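Local coordinates for protein probable mannosyltransferase KTR4 (PDB 5A07) that is a probable mannosyltransferase with a GT-A fold, and binds guanosine-5'-diphosphate and a manganese ion, at residues 276-279 with 280-283; 335-338 with 339-343; 47-50 with 51-54; 209-212 with 213-217. All blocks are in the same frame, centred on the assembly; numbering follows the deposited sequence.

Interaction 1: residues 276-279 with 280-283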
loop_
_atom_site.group_PDB
_atom_site.type_symbol
_atom_site.label_atom_id
_atom_site.label_comp_id
_atom_site.label_asym_id
_atom_site.label_seq_id
_atom_site.Cartn_x
_atom_site.Cartn_y
_atom_site.Cartn_z
ATOM N N THR B 276 -14.513 11.825 1.722
ATOM C CA THR B 276 -13.776 11.827 0.485
ATOM C C THR B 276 -14.725 12.138 -0.678
ATOM O O THR B 276 -14.351 12.852 -1.608
ATOM C CB THR B 276 -13.125 10.445 0.275
ATOM O OG1 THR B 276 -12.130 10.170 1.281
ATOM C CG2 THR B 276 -12.489 10.368 -1.100
ATOM N N MET B 277 -15.983 11.668 -0.596
ATOM C CA MET B 277 -16.980 12.059 -1.639
ATOM C C MET B 277 -17.292 13.574 -1.620
ATOM O O MET B 277 -17.396 14.189 -2.698
ATOM C CB MET B 277 -18.258 11.245 -1.480
ATOM C CG MET B 277 -18.065 9.794 -1.893
ATOM S SD MET B 277 -17.552 9.571 -3.581
ATOM C CE MET B 277 -15.751 9.468 -3.472
ATOM N N ASP B 278 -17.364 14.169 -0.426
ATOM C CA ASP B 278 -17.527 15.635 -0.321
ATOM C C ASP B 278 -16.348 16.292 -0.983
ATOM O O ASP B 278 -16.518 17.194 -1.777
ATOM C CB ASP B 278 -17.613 16.119 1.138
ATOM C CG ASP B 278 -18.917 15.730 1.828
ATOM O OD1 ASP B 278 -19.901 15.463 1.129
ATOM O OD2 ASP B 278 -18.939 15.629 3.068
ATOM N N PHE B 279 -15.119 15.815 -0.734
ATOM C CA PHE B 279 -13.987 16.452 -1.392
ATOM C C PHE B 279 -14.058 16.341 -2.908
ATOM O O PHE B 279 -13.755 17.291 -3.632
ATOM C CB PHE B 279 -12.657 15.813 -0.881
ATOM C CG PHE B 279 -11.443 16.265 -1.605
ATOM C CD1 PHE B 279 -10.789 17.427 -1.226
ATOM C CD2 PHE B 279 -10.887 15.498 -2.578
ATOM C CE1 PHE B 279 -9.646 17.853 -1.911
ATOM C CE2 PHE B 279 -9.751 15.902 -3.261
ATOM C CZ PHE B 279 -9.108 17.060 -2.891
ATOM N N VAL B 280 -14.429 15.164 -3.390
ATOM C CA VAL B 280 -14.514 14.937 -4.845
ATOM C C VAL B 280 -15.612 15.809 -5.506
ATOM O O VAL B 280 -15.393 16.312 -6.584
ATOM C CB VAL B 280 -14.766 13.433 -5.141
ATOM C CG1 VAL B 280 -15.287 13.215 -6.523
ATOM C CG2 VAL B 280 -13.480 12.632 -4.930
ATOM N N GLU B 281 -16.774 15.950 -4.859
ATOM C CA GLU B 281 -17.829 16.879 -5.361
ATOM C C GLU B 281 -17.257 18.283 -5.507
ATOM O O GLU B 281 -17.505 18.907 -6.497
ATOM C CB GLU B 281 -19.107 16.828 -4.479
ATOM C CG GLU B 281 -20.022 15.640 -4.835
ATOM C CD GLU B 281 -20.629 14.856 -3.642
ATOM O OE1 GLU B 281 -20.844 15.449 -2.531
ATOM O OE2 GLU B 281 -20.880 13.614 -3.808
ATOM N N GLU B 282 -16.444 18.763 -4.563
ATOM C CA GLU B 282 -15.794 20.088 -4.686
ATOM C C GLU B 282 -14.662 20.160 -5.694
ATOM O O GLU B 282 -14.314 21.225 -6.124
ATOM C CB GLU B 282 -15.255 20.578 -3.324
ATOM C CG GLU B 282 -16.335 20.776 -2.259
ATOM C CD GLU B 282 -15.744 20.923 -0.832
ATOM O OE1 GLU B 282 -14.682 21.566 -0.682
ATOM O OE2 GLU B 282 -16.315 20.381 0.145
ATOM N N HIS B 283 -14.045 19.035 -6.065
ATOM C CA HIS B 283 -12.948 19.064 -7.023
ATOM C C HIS B 283 -13.027 17.969 -8.075
ATOM O O HIS B 283 -12.107 17.136 -8.180
ATOM C CB HIS B 283 -11.616 18.870 -6.300
ATOM C CG HIS B 283 -11.370 19.873 -5.243
ATOM N ND1 HIS B 283 -10.747 21.072 -5.507
ATOM C CD2 HIS B 283 -11.688 19.884 -3.937
ATOM C CE1 HIS B 283 -10.688 21.782 -4.406
ATOM N NE2 HIS B 283 -11.249 21.084 -3.439
HETATM O O HOH W 1 -18.628 18.957 -1.483
#
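Phe279 and His283, one turn apart at the C-terminal end of helix 272-282, meet ring against ring at a slant. His283 CD2 lies 3.5 Å from Phe279 CE1, over one face of the phenyl ring and near its rim, with the planes inclined at 33°. The Phe279 ring stands opposite its own N, beside the carbonyl (chi1 173°), whereas the imidazole swings to the N side of His283 (chi1 -57°); together these choices bring the rings into contact. Phe279 O sits in the imidazole plane, at its edge, 3.3 Å from His283 CD2. The backbone bond from His283 N to the same oxygen is weak, as fits a residue whose phi and psi have already left the helix.

Val280 suits the inner side: its CG2 branch turns back to within 3.4 Å of Thr276 O and lies 4.2 Å from Met277 CE, a methyl delivered there by a doubly bent thioether chain. The outer side is acidic. Asp278 OD1 and Glu281 OE1 stand 3.8 Å apart, probably a mild repulsion, while a water donates to both Asp278 O and Glu282 OE2.

Helix 354-365 receives Thr276, Phe279 and Val280 through Leu360, Phe365 and Leu364; Phe279 also meets Tyr337 and Tyr340 of helix 332-344, and Met277 and Val280 rest on helix 43-53.

Interaction 2: residues 335-338 with 339-343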
loop_
_atom_site.group_PDB
_atom_site.type_symbol
_atom_site.label_atom_id
_atom_site.label_comp_id
_atom_site.label_asym_id
_atom_site.label_seq_id
_atom_site.Cartn_x
_atom_site.Cartn_y
_atom_site.Cartn_z
ATOM N N GLU B 335 -2.024 16.188 -2.494
ATOM C CA GLU B 335 -1.769 17.156 -1.390
ATOM C C GLU B 335 -3.026 17.876 -0.897
ATOM O O GLU B 335 -3.252 18.044 0.316
ATOM C CB GLU B 335 -0.745 18.164 -1.833
ATOM C CG GLU B 335 0.615 17.557 -2.202
ATOM C CD GLU B 335 1.461 17.243 -0.979
ATOM O OE1 GLU B 335 0.932 16.645 0.004
ATOM O OE2 GLU B 335 2.667 17.616 -1.007
ATOM N N LYS B 336 -3.922 18.217 -1.832
ATOM C CA LYS B 336 -5.192 18.852 -1.447
ATOM C C LYS B 336 -6.076 17.905 -0.702
ATOM O O LYS B 336 -6.773 18.265 0.307
ATOM C CB LYS B 336 -5.900 19.348 -2.695
ATOM C CG LYS B 336 -5.135 20.441 -3.402
ATOM C CD LYS B 336 -5.333 21.779 -2.694
ATOM C CE LYS B 336 -4.875 22.896 -3.650
ATOM N NZ LYS B 336 -4.523 24.112 -2.885
ATOM N N TYR B 337 -6.069 16.648 -1.157
ATOM C CA TYR B 337 -6.863 15.673 -0.445
ATOM C C TYR B 337 -6.330 15.523 0.961
ATOM O O TYR B 337 -7.099 15.384 1.930
ATOM C CB TYR B 337 -6.858 14.334 -1.263
ATOM C CG TYR B 337 -7.560 13.181 -0.671
ATOM C CD1 TYR B 337 -8.858 13.275 -0.248
ATOM C CD2 TYR B 337 -6.952 11.899 -0.641
ATOM C CE1 TYR B 337 -9.528 12.167 0.252
ATOM C CE2 TYR B 337 -7.596 10.797 -0.110
ATOM C CZ TYR B 337 -8.896 10.919 0.290
ATOM O OH TYR B 337 -9.524 9.842 0.815
ATOM N N MET B 338 -4.998 15.431 1.087
ATOM C CA MET B 338 -4.419 15.271 2.447
ATOM C C MET B 338 -4.831 16.457 3.387
ATOM O O MET B 338 -5.225 16.252 4.545
ATOM C CB MET B 338 -2.866 15.181 2.383
ATOM C CG MET B 338 -2.300 13.930 1.715
ATOM S SD MET B 338 -3.002 12.401 2.374
ATOM C CE MET B 338 -4.213 12.055 1.117
ATOM N N GLN B 339 -4.696 17.662 2.887
ATOM C CA GLN B 339 -5.184 18.857 3.631
ATOM C C GLN B 339 -6.648 18.777 4.078
ATOM O O GLN B 339 -6.983 19.000 5.271
ATOM C CB GLN B 339 -4.952 20.133 2.832
ATOM C CG GLN B 339 -5.086 21.398 3.715
ATOM C CD GLN B 339 -4.532 21.256 5.192
ATOM O OE1 GLN B 339 -3.333 20.998 5.413
ATOM N NE2 GLN B 339 -5.435 21.394 6.202
ATOM N N TYR B 340 -7.493 18.308 3.180
ATOM C CA TYR B 340 -8.896 18.110 3.490
ATOM C C TYR B 340 -9.083 17.107 4.606
ATOM O O TYR B 340 -9.832 17.335 5.605
ATOM C CB TYR B 340 -9.653 17.655 2.212
ATOM C CG TYR B 340 -11.163 17.711 2.333
ATOM C CD1 TYR B 340 -11.882 18.857 1.985
ATOM C CD2 TYR B 340 -11.866 16.614 2.778
ATOM C CE1 TYR B 340 -13.257 18.881 2.077
ATOM C CE2 TYR B 340 -13.250 16.648 2.907
ATOM C CZ TYR B 340 -13.934 17.788 2.547
ATOM O OH TYR B 340 -15.291 17.823 2.660
ATOM N N LEU B 341 -8.375 15.981 4.499
ATOM C CA LEU B 341 -8.519 15.009 5.580
ATOM C C LEU B 341 -7.951 15.550 6.915
ATOM O O LEU B 341 -8.433 15.173 7.980
ATOM C CB LEU B 341 -7.811 13.675 5.204
ATOM C CG LEU B 341 -8.351 12.984 3.928
ATOM C CD1 LEU B 341 -7.553 11.698 3.640
ATOM C CD2 LEU B 341 -9.827 12.674 4.035
ATOM N N GLU B 342 -6.869 16.300 6.840
ATOM C CA GLU B 342 -6.245 16.904 8.050
ATOM C C GLU B 342 -7.309 17.761 8.772
ATOM O O GLU B 342 -7.544 17.562 9.955
ATOM C CB GLU B 342 -5.032 17.746 7.656
ATOM C CG GLU B 342 -4.350 18.520 8.800
ATOM C CD GLU B 342 -3.684 17.635 9.864
ATOM O OE1 GLU B 342 -3.750 16.380 9.817
ATOM O OE2 GLU B 342 -3.035 18.186 10.778
ATOM N N GLU B 343 -8.038 18.568 8.003
ATOM C CA GLU B 343 -9.118 19.428 8.535
ATOM C C GLU B 343 -10.242 18.675 9.158
ATOM O O GLU B 343 -10.715 19.060 10.179
ATOM C CB GLU B 343 -9.665 20.358 7.471
ATOM C CG GLU B 343 -8.769 21.562 7.232
ATOM C CD GLU B 343 -8.875 22.204 5.835
ATOM O OE1 GLU B 343 -9.873 21.961 5.096
ATOM O OE2 GLU B 343 -7.934 22.969 5.469
#
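Leu341 lays a methyl group over the face of the Tyr337 ring, four residues back on the same helix. Its CD1 is 3.9 Å from the ring centroid and 20° off the ring normal, a CH-pi contact shifted toward the hydroxyl end, with CZ of Tyr337 3.7 Å from CD1 of Leu341. While CD1 lies over the face, the second branch hangs past the rim, Leu341 CD2 lying 3.8 Å from Tyr337 CE1. Tyrosine gets there because CG is trans to its N (chi1 177°), which sends the ring outward with a slight lean toward the following turn, where Leu341 stands. Its hydroxyl reaches beyond the contact to Thr276, so one residue offers both a flat apolar face and a polar tip.

Met338 approaches the same leucine from another direction: its chain, bent at chi2 and chi3, puts CE 4.2 Å from Leu341 CD1. A flexible thioether is well suited to such a place between bulky neighbours.

The polar side is ordered differently. Gln339 NE2 donates to Glu343 OE2 over 3.0 Å, meeting that oxygen from above the carboxylate plane, 45° out of it. Glu342 turns elsewhere, its OE1 forming a salt bridge with Arg210.

The i to i+4 spacing is that of any alpha-helix; the gathering of apolar residues on one side and polar ones on another makes this one amphipathic. Helix 332-344 packs with helices 354-365 and 272-282 in the alpha/beta architecture of a GT-A protein.

Interaction 3: residues 47-50 with 51-54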
loop_
_atom_site.group_PDB
_atom_site.type_symbol
_atom_site.label_atom_id
_atom_site.label_comp_id
_atom_site.label_asym_id
_atom_site.label_seq_id
_atom_site.Cartn_x
_atom_site.Cartn_y
_atom_site.Cartn_z
ATOM N N ASP B 47 -20.598 13.002 -15.126
ATOM C CA ASP B 47 -21.834 12.459 -14.552
ATOM C C ASP B 47 -21.748 10.952 -14.466
ATOM O O ASP B 47 -22.190 10.358 -13.528
ATOM C CB ASP B 47 -23.100 12.855 -15.374
ATOM C CG ASP B 47 -24.421 12.276 -14.770
ATOM O OD1 ASP B 47 -24.869 12.789 -13.714
ATOM O OD2 ASP B 47 -25.021 11.304 -15.337
ATOM N N SER B 48 -21.248 10.317 -15.497
ATOM C CA SER B 48 -21.166 8.868 -15.443
ATOM C C SER B 48 -20.232 8.389 -14.252
ATOM O O SER B 48 -20.559 7.452 -13.536
ATOM C CB SER B 48 -20.626 8.384 -16.778
ATOM O OG SER B 48 -19.968 7.150 -16.614
ATOM N N ILE B 49 -19.115 9.085 -14.034
ATOM C CA ILE B 49 -18.226 8.729 -12.918
ATOM C C ILE B 49 -18.921 8.936 -11.596
ATOM O O ILE B 49 -18.932 8.035 -10.720
ATOM C CB ILE B 49 -16.931 9.520 -12.979
ATOM C CG1 ILE B 49 -16.132 9.024 -14.212
ATOM C CG2 ILE B 49 -16.164 9.319 -11.670
ATOM C CD1 ILE B 49 -14.918 9.855 -14.532
ATOM N N MET B 50 -19.593 10.095 -11.460
ATOM C CA MET B 50 -20.368 10.369 -10.246
ATOM C C MET B 50 -21.499 9.395 -9.980
ATOM O O MET B 50 -21.733 9.046 -8.833
ATOM C CB MET B 50 -20.890 11.811 -10.187
ATOM C CG MET B 50 -19.768 12.828 -10.239
ATOM S SD MET B 50 -18.561 12.712 -8.872
ATOM C CE MET B 50 -19.621 13.177 -7.549
ATOM N N ASP B 51 -22.155 8.910 -11.021
ATOM C CA ASP B 51 -23.192 7.917 -10.830
ATOM C C ASP B 51 -22.548 6.653 -10.271
ATOM O O ASP B 51 -23.061 6.069 -9.326
ATOM C CB ASP B 51 -23.880 7.543 -12.176
ATOM C CG ASP B 51 -24.814 8.656 -12.710
ATOM O OD1 ASP B 51 -25.274 9.493 -11.920
ATOM O OD2 ASP B 51 -25.089 8.662 -13.924
ATOM N N ARG B 52 -21.450 6.222 -10.865
ATOM C CA ARG B 52 -20.811 4.980 -10.361
ATOM C C ARG B 52 -20.356 5.149 -8.920
ATOM O O ARG B 52 -20.489 4.231 -8.137
ATOM C CB ARG B 52 -19.609 4.611 -11.213
ATOM C CG ARG B 52 -20.066 3.842 -12.417
ATOM C CD ARG B 52 -19.456 4.376 -13.670
ATOM N NE ARG B 52 -18.080 3.975 -13.853
ATOM C CZ ARG B 52 -17.222 4.613 -14.658
ATOM N NH1 ARG B 52 -17.562 5.717 -15.365
ATOM N NH2 ARG B 52 -16.007 4.144 -14.755
ATOM N N LEU B 53 -19.897 6.338 -8.555
ATOM C CA LEU B 53 -19.374 6.545 -7.174
ATOM C C LEU B 53 -20.473 6.594 -6.129
ATOM O O LEU B 53 -20.184 6.512 -4.937
ATOM C CB LEU B 53 -18.563 7.792 -7.091
ATOM C CG LEU B 53 -17.218 7.700 -7.787
ATOM C CD1 LEU B 53 -16.521 9.035 -7.665
ATOM C CD2 LEU B 53 -16.377 6.595 -7.229
ATOM N N HIS B 54 -21.731 6.648 -6.597
ATOM C CA HIS B 54 -22.907 6.770 -5.757
ATOM C C HIS B 54 -23.882 5.615 -5.791
ATOM O O HIS B 54 -24.937 5.704 -5.197
ATOM C CB HIS B 54 -23.623 8.116 -6.044
ATOM C CG HIS B 54 -22.794 9.290 -5.634
ATOM N ND1 HIS B 54 -22.603 9.619 -4.313
ATOM C CD2 HIS B 54 -22.018 10.135 -6.337
ATOM C CE1 HIS B 54 -21.792 10.657 -4.220
ATOM N NE2 HIS B 54 -21.421 10.990 -5.440
HETATM O O HOH W 2 -27.111 11.153 -13.101
#
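Ile49 and Leu53 pack side by side on the buried face of helix 43-53, an amphipathic helix near the beginning of the modelled chain. Ile49 CG2 approaches Leu53 CD1 at 4.0 Å, both side chains pointing the same way, and Leu53 N donates to Ile49 O. Met50 joins them more distantly, its SD 4.4 Å from Leu53 CD1. These branched and flexible apolar chains suit a face pressed against Leu287, Phe293 and Val280.

The solvent side is polar and not close-packed. Asp47 and Asp51 turn toward one another there, with Asp47 OD2 only 3.0 Å from Asp51 OD2 and the two carboxylate planes almost perpendicular, at 87°; this is a strained pair of acceptors rather than packing. Asp47 makes the approach with CG trans to its N, Asp51 with CG anti to its carbonyl carbon (chi1 -73°). Two acceptors so close would probably raise the pKa of one of the two. A water lies close to Asp47 OD1 and Asp51 OD1 and may bridge them.

Between these sides runs Arg52, long enough to fold back over a whole turn. Bends at chi2 and chi3 set its CD 3.3 Å from Ser48 O and its guanidinium beside Ile49 CG1. The short side chain of Ser48 presents its oxygen to the arginine end: Arg52 NH1 donates to Ser48 OG across 3.1 Å, with the oxygen 15° out of the guanidinium plane.

Interaction 4: residues 209-212 with 213-217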
loop_
_atom_site.group_PDB
_atom_site.type_symbol
_atom_site.label_atom_id
_atom_site.label_comp_id
_atom_site.label_asym_id
_atom_site.label_seq_id
_atom_site.Cartn_x
_atom_site.Cartn_y
_atom_site.Cartn_z
ATOM N N CYS B 209 0.018 6.731 11.175
ATOM C CA CYS B 209 -0.903 6.655 10.030
ATOM C C CYS B 209 -0.991 7.963 9.287
ATOM O O CYS B 209 -0.963 8.075 8.037
ATOM C CB CYS B 209 -2.274 6.231 10.509
ATOM S SG CYS B 209 -2.458 4.536 11.035
ATOM N N ARG B 210 -1.090 9.033 10.069
ATOM C CA ARG B 210 -1.092 10.342 9.477
ATOM C C ARG B 210 0.241 10.697 8.788
ATOM O O ARG B 210 0.252 11.248 7.644
ATOM C CB ARG B 210 -1.422 11.344 10.591
ATOM C CG ARG B 210 -1.243 12.810 10.177
ATOM C CD ARG B 210 -1.928 13.643 11.299
ATOM N NE ARG B 210 -1.638 15.048 11.186
ATOM C CZ ARG B 210 -0.712 15.708 11.889
ATOM N NH1 ARG B 210 0.044 15.078 12.753
ATOM N NH2 ARG B 210 -0.607 17.030 11.769
ATOM N N PHE B 211 1.376 10.397 9.455
ATOM C CA PHE B 211 2.693 10.689 8.893
ATOM C C PHE B 211 2.869 9.891 7.553
ATOM O O PHE B 211 3.338 10.452 6.565
ATOM C CB PHE B 211 3.785 10.245 9.871
ATOM C CG PHE B 211 5.173 10.361 9.336
ATOM C CD1 PHE B 211 5.845 11.573 9.343
ATOM C CD2 PHE B 211 5.846 9.256 8.859
ATOM C CE1 PHE B 211 7.110 11.720 8.798
ATOM C CE2 PHE B 211 7.144 9.381 8.304
ATOM C CZ PHE B 211 7.782 10.627 8.273
ATOM N N TYR B 212 2.514 8.614 7.581
ATOM C CA TYR B 212 2.681 7.787 6.310
ATOM C C TYR B 212 1.687 8.201 5.215
ATOM O O TYR B 212 1.938 7.988 4.012
ATOM C CB TYR B 212 2.640 6.283 6.616
ATOM C CG TYR B 212 3.999 5.606 6.515
ATOM C CD1 TYR B 212 4.859 5.891 5.451
ATOM C CD2 TYR B 212 4.441 4.656 7.481
ATOM C CE1 TYR B 212 6.094 5.270 5.339
ATOM C CE2 TYR B 212 5.654 4.008 7.332
ATOM C CZ TYR B 212 6.480 4.310 6.272
ATOM O OH TYR B 212 7.724 3.662 6.107
ATOM N N SER B 213 0.590 8.864 5.601
ATOM C CA SER B 213 -0.392 9.341 4.634
ATOM C C SER B 213 0.119 10.588 3.978
ATOM O O SER B 213 0.134 10.700 2.734
ATOM C CB SER B 213 -1.779 9.633 5.265
ATOM O OG SER B 213 -2.406 8.471 5.820
ATOM N N LYS B 214 0.565 11.561 4.784
ATOM C CA LYS B 214 0.718 12.941 4.229
ATOM C C LYS B 214 2.001 13.700 4.462
ATOM O O LYS B 214 2.196 14.780 3.894
ATOM C CB LYS B 214 -0.473 13.818 4.697
ATOM C CG LYS B 214 -0.369 14.331 6.137
ATOM C CD LYS B 214 -1.640 15.130 6.466
ATOM C CE LYS B 214 -1.474 16.188 7.540
ATOM N NZ LYS B 214 -0.344 17.090 7.216
ATOM N N GLU B 215 2.910 13.134 5.247
ATOM C CA GLU B 215 4.111 13.881 5.640
ATOM C C GLU B 215 5.441 13.239 5.244
ATOM O O GLU B 215 6.410 13.981 5.015
ATOM C CB GLU B 215 4.059 14.119 7.125
ATOM C CG GLU B 215 5.231 14.917 7.713
ATOM C CD GLU B 215 5.451 16.284 7.066
ATOM O OE1 GLU B 215 4.480 16.835 6.535
ATOM O OE2 GLU B 215 6.602 16.777 7.061
ATOM N N PHE B 216 5.509 11.886 5.152
ATOM C CA PHE B 216 6.841 11.230 5.024
ATOM C C PHE B 216 7.604 11.749 3.839
ATOM O O PHE B 216 8.808 12.014 3.920
ATOM C CB PHE B 216 6.727 9.725 4.999
ATOM C CG PHE B 216 6.369 9.166 3.653
ATOM C CD1 PHE B 216 5.084 9.005 3.306
ATOM C CD2 PHE B 216 7.350 8.809 2.749
ATOM C CE1 PHE B 216 4.730 8.464 2.102
ATOM C CE2 PHE B 216 7.029 8.240 1.499
ATOM C CZ PHE B 216 5.698 8.025 1.201
ATOM N N TYR B 217 6.890 12.011 2.729
ATOM C CA TYR B 217 7.568 12.422 1.484
ATOM C C TYR B 217 8.048 13.890 1.520
ATOM O O TYR B 217 8.788 14.301 0.646
ATOM C CB TYR B 217 6.678 12.238 0.247
ATOM C CG TYR B 217 5.254 12.738 0.416
ATOM C CD1 TYR B 217 4.272 11.950 1.014
ATOM C CD2 TYR B 217 4.878 14.006 -0.076
ATOM C CE1 TYR B 217 2.987 12.430 1.183
ATOM C CE2 TYR B 217 3.585 14.470 0.043
ATOM C CZ TYR B 217 2.645 13.709 0.665
ATOM O OH TYR B 217 1.369 14.154 0.788
#
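Tyr212 directs its ring edge at the face of Phe216 where helix 203-214 of the GT-A fold passes into a 3-10 segment. The same helix supplies Ser204, Tyr205 and Met208 to the guanosine-5'-diphosphate pocket, and the Tyr212 side chain is itself about 4 Å from that ligand at the nearest atoms.

Among the aromatic contacts, this T-shaped pair has centroids 5.5 Å apart and planes at 65°. The Phe216 ring projects between its own N and carbonyl carbon (chi1 82°), and its two faces are met by Tyr212 and Tyr217. Phe211 instead receives the backbone and CB of Phe216: Phe216 CA lies 3.4 Å from Phe211 CZ, over the ring face, and Phe216 CB is 3.3 Å from Phe211 CE2. A flat phenyl group suits so tight a fit. The methylenes of Glu215 join obliquely, its CG 3.8 Å from Phe211 CD1.

Charged groups gather on another side. Lys214 CE passes 3.8 Å from Arg210 NE, and the two long side chains converge on the Glu342 carboxylate.

Hydrogen bonds mark the change of winding. Phe211 O accepts from Glu215 N and Phe216 N, a shared grip that stretches from i+4 to i+5. Serine, with its short hydroxyl, doubles the grip on the preceding turn: Ser213 OG at 2.7 Å and Ser213 N at 3.0 Å reach Cys209 O from opposite faces of its carbonyl plane.

In the fold
From the N terminus the contacts come in the order interaction 3, interaction 4, interaction 1, interaction 2. Each is local, within one helix or at its C-terminal end, so none closes a long loop, and none nests in or crosses another. In space the order changes. Interaction 3 touches interaction 1 where Met50 meets Glu281; interaction 1 reaches interaction 2 through Thr276 and Tyr337; interaction 2 joins interaction 4 through the Glu342–Arg210 salt bridge and the probable Glu335–Tyr217 hydrogen bond. Helices 43-53, 272-282, 332-344 and 203-214 thus form a continuous row, leading from the N-terminal helix to the guanosine-5'-diphosphate pocket, with the centres of interactions 3 and 4 about 29 Å apart.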